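Local coordinates for protection of telomeres protein 1 (Schizosaccharomyces pombe, PDB 4HIM) that binds single-stranded telomeric DNA, protects the 3' overhang of chromosome ends and regulates telomerase and telomere length, at residues R68-D73 with E105-G110. The protein carries 1 engineered substitution. Residues are numbered along the deposited sequence; the frame is centred on the assembly and turned at random. Where two conformers were deposited one is given.
Sequences RCILWD and ECILHG. With nucleotides of chain B.
Strands 68-71 and 105-108 pair in parallel, closing the barrel of this OB-fold ssDNA-binding domain, and their outer face receives telomeric DNA. Backbone hydrogen bonds run from C106 N to R68 O, I70 N to C106 O (2.8 Å), L108 N to I70 O and W72 N to L108 O. Facing the interior, C69 and C106 lie beside M91, and L71 CD1 touches L108 CD1. R68, I70, E105 and I107 project toward the nucleotides. R68 forms a salt bridge to E105, NE and NH2 hydrogen-bonding OE1 side-on near the guanidinium plane, with the carboxylate turned 80° to it; NH2 also makes a salt bridge to D99 and a hydrogen bond to a thymine base of the bound DNA. N1 of DA5 of chain B lies over one guanidinium face. E105 CG sits between backbone N and carbonyl carbon (chi1 54°), and the extended chain beyond brings OE2 to N1 (2.7 Å) and OE1 to N2 of DG2 of chain B. The W72 indole lies between I70 CG2 and DG1 of chain B, whose C5 is over the ring centre, 3.5 Å above its plane. H109 ND1 donates to O6 of DG1 of chain B (2.9 Å), and D73 OD1 and OD2 accept from that guanine's N2 and N1, each at 2.8 Å.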
ATOM      1  N   ARG A  68      -4.711  -2.718  -1.156  1.00 14.62           N
ATOM      2  CA  ARG A  68      -4.183  -3.029  -2.475  1.00 16.12           C
ATOM      3  C   ARG A  68      -3.831  -1.757  -3.234  1.00 18.81           C
ATOM      4  O   ARG A  68      -4.639  -0.834  -3.320  1.00 19.51           O
ATOM      5  CB  ARG A  68      -5.198  -3.841  -3.274  1.00 20.32           C
ATOM      6  CG  ARG A  68      -4.726  -4.213  -4.661  1.00 21.82           C
ATOM      7  CD  ARG A  68      -5.511  -5.379  -5.201  1.00 28.32           C
ATOM      8  NE  ARG A  68      -6.894  -5.006  -5.444  1.00 34.69           N
ATOM      9  CZ  ARG A  68      -7.941  -5.746  -5.104  1.00 32.92           C
ATOM     10  NH1 ARG A  68      -7.768  -6.913  -4.505  1.00 30.79           N
ATOM     11  NH2 ARG A  68      -9.163  -5.315  -5.368  1.00 34.05           N
ATOM     12  N   CYS A  69      -2.622  -1.719  -3.785  1.00 17.54           N
ATOM     13  CA  CYS A  69      -2.211  -0.633  -4.664  1.00 15.09           C
ATOM     14  C   CYS A  69      -1.935  -1.143  -6.073  1.00 18.18           C
ATOM     15  O   CYS A  69      -1.128  -2.045  -6.264  1.00 17.87           O
ATOM     16  CB  CYS A  69      -0.967   0.063  -4.107  1.00 16.56           C
ATOM     17  SG  CYS A  69      -1.064   0.469  -2.348  1.00 20.38           S
ATOM     18  N   ILE A  70      -2.609  -0.551  -7.054  1.00 16.41           N
ATOM     19  CA  ILE A  70      -2.373  -0.888  -8.449  1.00 19.57           C
ATOM     20  C   ILE A  70      -1.489   0.144  -9.139  1.00 17.51           C
ATOM     21  O   ILE A  70      -1.815   1.325  -9.180  1.00 18.39           O
ATOM     22  CB  ILE A  70      -3.683  -1.021  -9.236  1.00 19.32           C
ATOM     23  CG1 ILE A  70      -4.683  -1.878  -8.462  1.00 23.98           C
ATOM     24  CG2 ILE A  70      -3.416  -1.618 -10.607  1.00 21.76           C
ATOM     25  CD1 ILE A  70      -4.752  -3.301  -8.929  1.00 26.59           C
ATOM     26  N   LEU A  71      -0.371  -0.323  -9.686  1.00 16.03           N
ATOM     27  CA  LEU A  71       0.614   0.549 -10.302  1.00 17.03           C
ATOM     28  C   LEU A  71       0.622   0.342 -11.813  1.00 17.58           C
ATOM     29  O   LEU A  71       0.893  -0.755 -12.291  1.00 16.55           O
ATOM     30  CB  LEU A  71       2.003   0.280  -9.722  1.00 16.95           C
ATOM     31  CG  LEU A  71       2.357   0.930  -8.380  1.00 18.98           C
ATOM     32  CD1 LEU A  71       1.366   0.536  -7.304  1.00 20.17           C
ATOM     33  CD2 LEU A  71       3.761   0.560  -7.955  1.00 17.45           C
ATOM     34  N   TRP A  72       0.313   1.401 -12.557  1.00 18.49           N
ATOM     35  CA  TRP A  72       0.262   1.334 -14.012  1.00 19.26           C
ATOM     36  C   TRP A  72       1.480   2.009 -14.630  1.00 19.62           C
ATOM     37  O   TRP A  72       2.108   2.861 -14.009  1.00 19.25           O
ATOM     38  CB  TRP A  72      -0.995   2.018 -14.547  1.00 19.41           C
ATOM     39  CG  TRP A  72      -2.284   1.452 -14.056  1.00 22.30           C
ATOM     40  CD1 TRP A  72      -3.067   1.949 -13.058  1.00 20.61           C
ATOM     41  CD2 TRP A  72      -2.959   0.296 -14.556  1.00 19.86           C
ATOM     42  NE1 TRP A  72      -4.184   1.170 -12.899  1.00 23.89           N
ATOM     43  CE2 TRP A  72      -4.141   0.147 -13.810  1.00 20.52           C
ATOM     44  CE3 TRP A  72      -2.678  -0.630 -15.561  1.00 20.33           C
ATOM     45  CZ2 TRP A  72      -5.037  -0.891 -14.034  1.00 24.11           C
ATOM     46  CZ3 TRP A  72      -3.568  -1.653 -15.783  1.00 24.00           C
ATOM     47  CH2 TRP A  72      -4.733  -1.778 -15.024  1.00 25.81           C
ATOM     48  N   ASP A  73       1.792   1.631 -15.864  1.00 18.07           N
ATOM     49  CA  ASP A  73       2.744   2.375 -16.680  1.00 19.86           C
ATOM     50  C   ASP A  73       4.044   2.631 -15.919  1.00 21.56           C
ATOM     51  O   ASP A  73       4.619   1.713 -15.341  1.00 21.80           O
ATOM     52  CB  ASP A  73       2.121   3.684 -17.164  1.00 22.81           C
ATOM     53  CG  ASP A  73       0.756   3.476 -17.794  1.00 23.25           C
ATOM     54  OD1 ASP A  73       0.649   2.639 -18.709  1.00 21.89           O
ATOM     55  OD2 ASP A  73      -0.209   4.145 -17.374  1.00 23.23           O
ATOM     56  N   GLU A 105      -9.083   0.765  -2.596  1.00 19.03           N
ATOM     57  CA  GLU A 105      -7.749   0.519  -3.124  1.00 18.31           C
ATOM     58  C   GLU A 105      -7.086   1.810  -3.597  1.00 19.40           C
ATOM     59  O   GLU A 105      -7.757   2.801  -3.861  1.00 20.91           O
ATOM     60  CB  GLU A 105      -7.807  -0.499  -4.262  1.00 21.17           C
ATOM     61  CG  GLU A 105      -8.774  -0.142  -5.368  1.00 24.98           C
ATOM     62  CD  GLU A 105      -8.849  -1.211  -6.440  1.00 28.59           C
ATOM     63  OE1 GLU A 105      -8.528  -2.377  -6.141  1.00 29.19           O
ATOM     64  OE2 GLU A 105      -9.232  -0.884  -7.577  1.00 28.29           O
ATOM     65  N   CYS A 106      -5.763   1.785  -3.695  1.00 19.04           N
ATOM     66  CA  CYS A 106      -5.023   2.923  -4.209  0.50 19.18           C
ATOM     67  C   CYS A 106      -4.522   2.649  -5.630  1.00 20.07           C
ATOM     68  O   CYS A 106      -4.172   1.520  -5.971  1.00 18.98           O
ATOM     69  CB  CYS A 106      -3.866   3.267  -3.267  0.50 20.47           C
ATOM     70  SG  CYS A 106      -2.392   3.898  -4.072  0.50 31.36           S
ATOM     71  N   ILE A 107      -4.504   3.691  -6.455  1.00 19.33           N
ATOM     72  CA  ILE A 107      -4.112   3.568  -7.852  1.00 19.61           C
ATOM     73  C   ILE A 107      -3.049   4.595  -8.210  1.00 22.81           C
ATOM     74  O   ILE A 107      -3.153   5.758  -7.843  1.00 21.29           O
ATOM     75  CB  ILE A 107      -5.303   3.774  -8.797  1.00 21.50           C
ATOM     76  CG1 ILE A 107      -6.537   3.032  -8.275  1.00 24.47           C
ATOM     77  CG2 ILE A 107      -4.939   3.336 -10.213  1.00 22.33           C
ATOM     78  CD1 ILE A 107      -6.476   1.549  -8.461  1.00 23.91           C
ATOM     79  N   LEU A 108      -2.031   4.153  -8.938  1.00 18.84           N
ATOM     80  CA  LEU A 108      -1.156   5.062  -9.661  1.00 21.50           C
ATOM     81  C   LEU A 108      -1.329   4.890 -11.163  1.00 21.04           C
ATOM     82  O   LEU A 108      -0.749   3.990 -11.756  1.00 21.41           O
ATOM     83  CB  LEU A 108       0.303   4.813  -9.280  1.00 21.78           C
ATOM     84  CG  LEU A 108       0.703   5.151  -7.847  1.00 22.50           C
ATOM     85  CD1 LEU A 108       0.186   4.100  -6.880  1.00 22.19           C
ATOM     86  CD2 LEU A 108       2.207   5.295  -7.737  1.00 25.77           C
ATOM     87  N   HIS A 109      -2.131   5.760 -11.770  1.00 20.93           N
ATOM     88  CA  HIS A 109      -2.218   5.839 -13.222  1.00 20.91           C
ATOM     89  C   HIS A 109      -0.961   6.453 -13.826  1.00 20.52           C
ATOM     90  O   HIS A 109      -0.283   7.248 -13.188  1.00 22.21           O
ATOM     91  CB  HIS A 109      -3.430   6.668 -13.647  1.00 20.64           C
ATOM     92  CG  HIS A 109      -4.742   6.084 -13.231  1.00 24.25           C
ATOM     93  ND1 HIS A 109      -5.382   5.104 -13.955  1.00 26.96           N
ATOM     94  CD2 HIS A 109      -5.537   6.349 -12.170  1.00 26.99           C
ATOM     95  CE1 HIS A 109      -6.515   4.787 -13.356  1.00 23.73           C
ATOM     96  NE2 HIS A 109      -6.632   5.528 -12.270  1.00 29.97           N
ATOM     97  N   GLY A 110      -0.671   6.091 -15.069  1.00 22.77           N
ATOM     98  CA  GLY A 110       0.264   6.846 -15.880  1.00 23.14           C
ATOM     99  C   GLY A 110       0.049   8.348 -15.820  1.00 26.11           C
ATOM    100  O   GLY A 110      -1.079   8.823 -15.882  1.00 23.05           O
TER
ATOM    101  O5'  DG B   1      -9.938   1.082 -19.134  1.00 49.38           O
ATOM    102  C5'  DG B   1      -9.571   0.041 -20.029  1.00 45.70           C
ATOM    103  C4'  DG B   1      -8.436  -0.774 -19.444  1.00 45.43           C
ATOM    104  O4'  DG B   1      -7.332   0.125 -19.199  1.00 38.79           O
ATOM    105  C3'  DG B   1      -8.749  -1.418 -18.097  1.00 44.78           C
ATOM    106  O3'  DG B   1      -9.215  -2.773 -18.255  1.00 49.56           O
ATOM    107  C2'  DG B   1      -7.448  -1.311 -17.299  1.00 39.29           C
ATOM    108  C1'  DG B   1      -6.577  -0.344 -18.106  1.00 34.66           C
ATOM    109  N9   DG B   1      -6.076   0.816 -17.370  1.00 28.66           N
ATOM    110  C8   DG B   1      -6.700   1.550 -16.393  1.00 32.08           C
ATOM    111  N7   DG B   1      -5.971   2.532 -15.937  1.00 28.89           N
ATOM    112  C5   DG B   1      -4.787   2.445 -16.657  1.00 24.29           C
ATOM    113  C6   DG B   1      -3.613   3.236 -16.612  1.00 20.42           C
ATOM    114  O6   DG B   1      -3.359   4.211 -15.899  1.00 21.35           O
ATOM    115  N1   DG B   1      -2.661   2.788 -17.523  1.00 20.63           N
ATOM    116  C2   DG B   1      -2.818   1.719 -18.368  1.00 23.21           C
ATOM    117  N2   DG B   1      -1.793   1.431 -19.176  1.00 28.88           N
ATOM    118  N3   DG B   1      -3.907   0.978 -18.418  1.00 28.84           N
ATOM    119  C4   DG B   1      -4.844   1.395 -17.540  1.00 27.72           C
ATOM    120  P    DG B   2      -8.175  -3.964 -18.542  1.00 48.87           P
ATOM    121  OP1  DG B   2      -7.057  -3.413 -19.332  1.00 53.49           O
ATOM    122  OP2  DG B   2      -8.934  -5.119 -19.055  1.00 51.16           O
ATOM    123  O5'  DG B   2      -7.652  -4.364 -17.090  1.00 42.38           O
ATOM    124  C5'  DG B   2      -6.319  -4.826 -16.927  1.00 38.56           C
ATOM    125  C4'  DG B   2      -6.223  -5.794 -15.766  1.00 37.10           C
ATOM    126  O4'  DG B   2      -6.153  -5.064 -14.516  1.00 36.08           O
ATOM    127  C3'  DG B   2      -7.423  -6.719 -15.646  1.00 41.27           C
ATOM    128  O3'  DG B   2      -7.011  -7.962 -15.116  1.00 42.79           O
ATOM    129  C2'  DG B   2      -8.334  -5.971 -14.679  1.00 37.72           C
ATOM    130  C1'  DG B   2      -7.337  -5.260 -13.770  1.00 34.79           C
ATOM    131  N9   DG B   2      -7.819  -3.963 -13.312  1.00 33.82           N
ATOM    132  C8   DG B   2      -8.189  -2.905 -14.102  1.00 36.07           C
ATOM    133  N7   DG B   2      -8.585  -1.870 -13.424  1.00 32.38           N
ATOM    134  C5   DG B   2      -8.473  -2.264 -12.104  1.00 27.24           C
ATOM    135  C6   DG B   2      -8.763  -1.552 -10.920  1.00 29.26           C
ATOM    136  O6   DG B   2      -9.185  -0.399 -10.809  1.00 25.45           O
ATOM    137  N1   DG B   2      -8.512  -2.318  -9.791  1.00 26.17           N
ATOM    138  C2   DG B   2      -8.039  -3.606  -9.804  1.00 31.68           C
ATOM    139  N2   DG B   2      -7.859  -4.181  -8.608  1.00 33.46           N
ATOM    140  N3   DG B   2      -7.761  -4.284 -10.907  1.00 29.97           N
ATOM    141  C4   DG B   2      -8.003  -3.551 -12.016  1.00 29.28           C
ATOM    142  P    DA B   5     -10.205 -13.692  -3.650  1.00 35.36           P
ATOM    143  OP1  DA B   5     -10.080 -14.938  -4.381  1.00 33.24           O
ATOM    144  OP2  DA B   5     -11.464 -13.328  -3.014  1.00 36.68           O
ATOM    145  O5'  DA B   5      -9.083 -13.552  -2.548  1.00 30.19           O
ATOM    146  C5'  DA B   5      -7.730 -13.721  -2.881  1.00 30.98           C
ATOM    147  C4'  DA B   5      -6.806 -13.146  -1.822  1.00 25.42           C
ATOM    148  O4'  DA B   5      -6.827 -11.701  -1.834  1.00 24.51           O
ATOM    149  C3'  DA B   5      -7.155 -13.538  -0.399  1.00 25.65           C
ATOM    150  O3'  DA B   5      -5.984 -13.651   0.359  1.00 26.23           O
ATOM    151  C2'  DA B   5      -8.030 -12.376   0.068  1.00 23.51           C
ATOM    152  C1'  DA B   5      -7.383 -11.191  -0.634  1.00 24.66           C
ATOM    153  N9   DA B   5      -8.298 -10.122  -1.022  1.00 25.06           N
ATOM    154  C8   DA B   5      -9.554 -10.273  -1.514  1.00 24.61           C
ATOM    155  N7   DA B   5     -10.161  -9.161  -1.809  1.00 23.01           N
ATOM    156  C5   DA B   5      -9.226  -8.202  -1.487  1.00 26.02           C
ATOM    157  C6   DA B   5      -9.258  -6.801  -1.574  1.00 27.24           C
ATOM    158  N6   DA B   5     -10.308  -6.130  -2.028  1.00 29.52           N
ATOM    159  N1   DA B   5      -8.167  -6.133  -1.173  1.00 25.07           N
ATOM    160  C2   DA B   5      -7.118  -6.813  -0.722  1.00 20.57           C
ATOM    161  N3   DA B   5      -6.970  -8.126  -0.596  1.00 24.49           N
ATOM    162  C4   DA B   5      -8.068  -8.770  -1.007  1.00 23.90           C
TER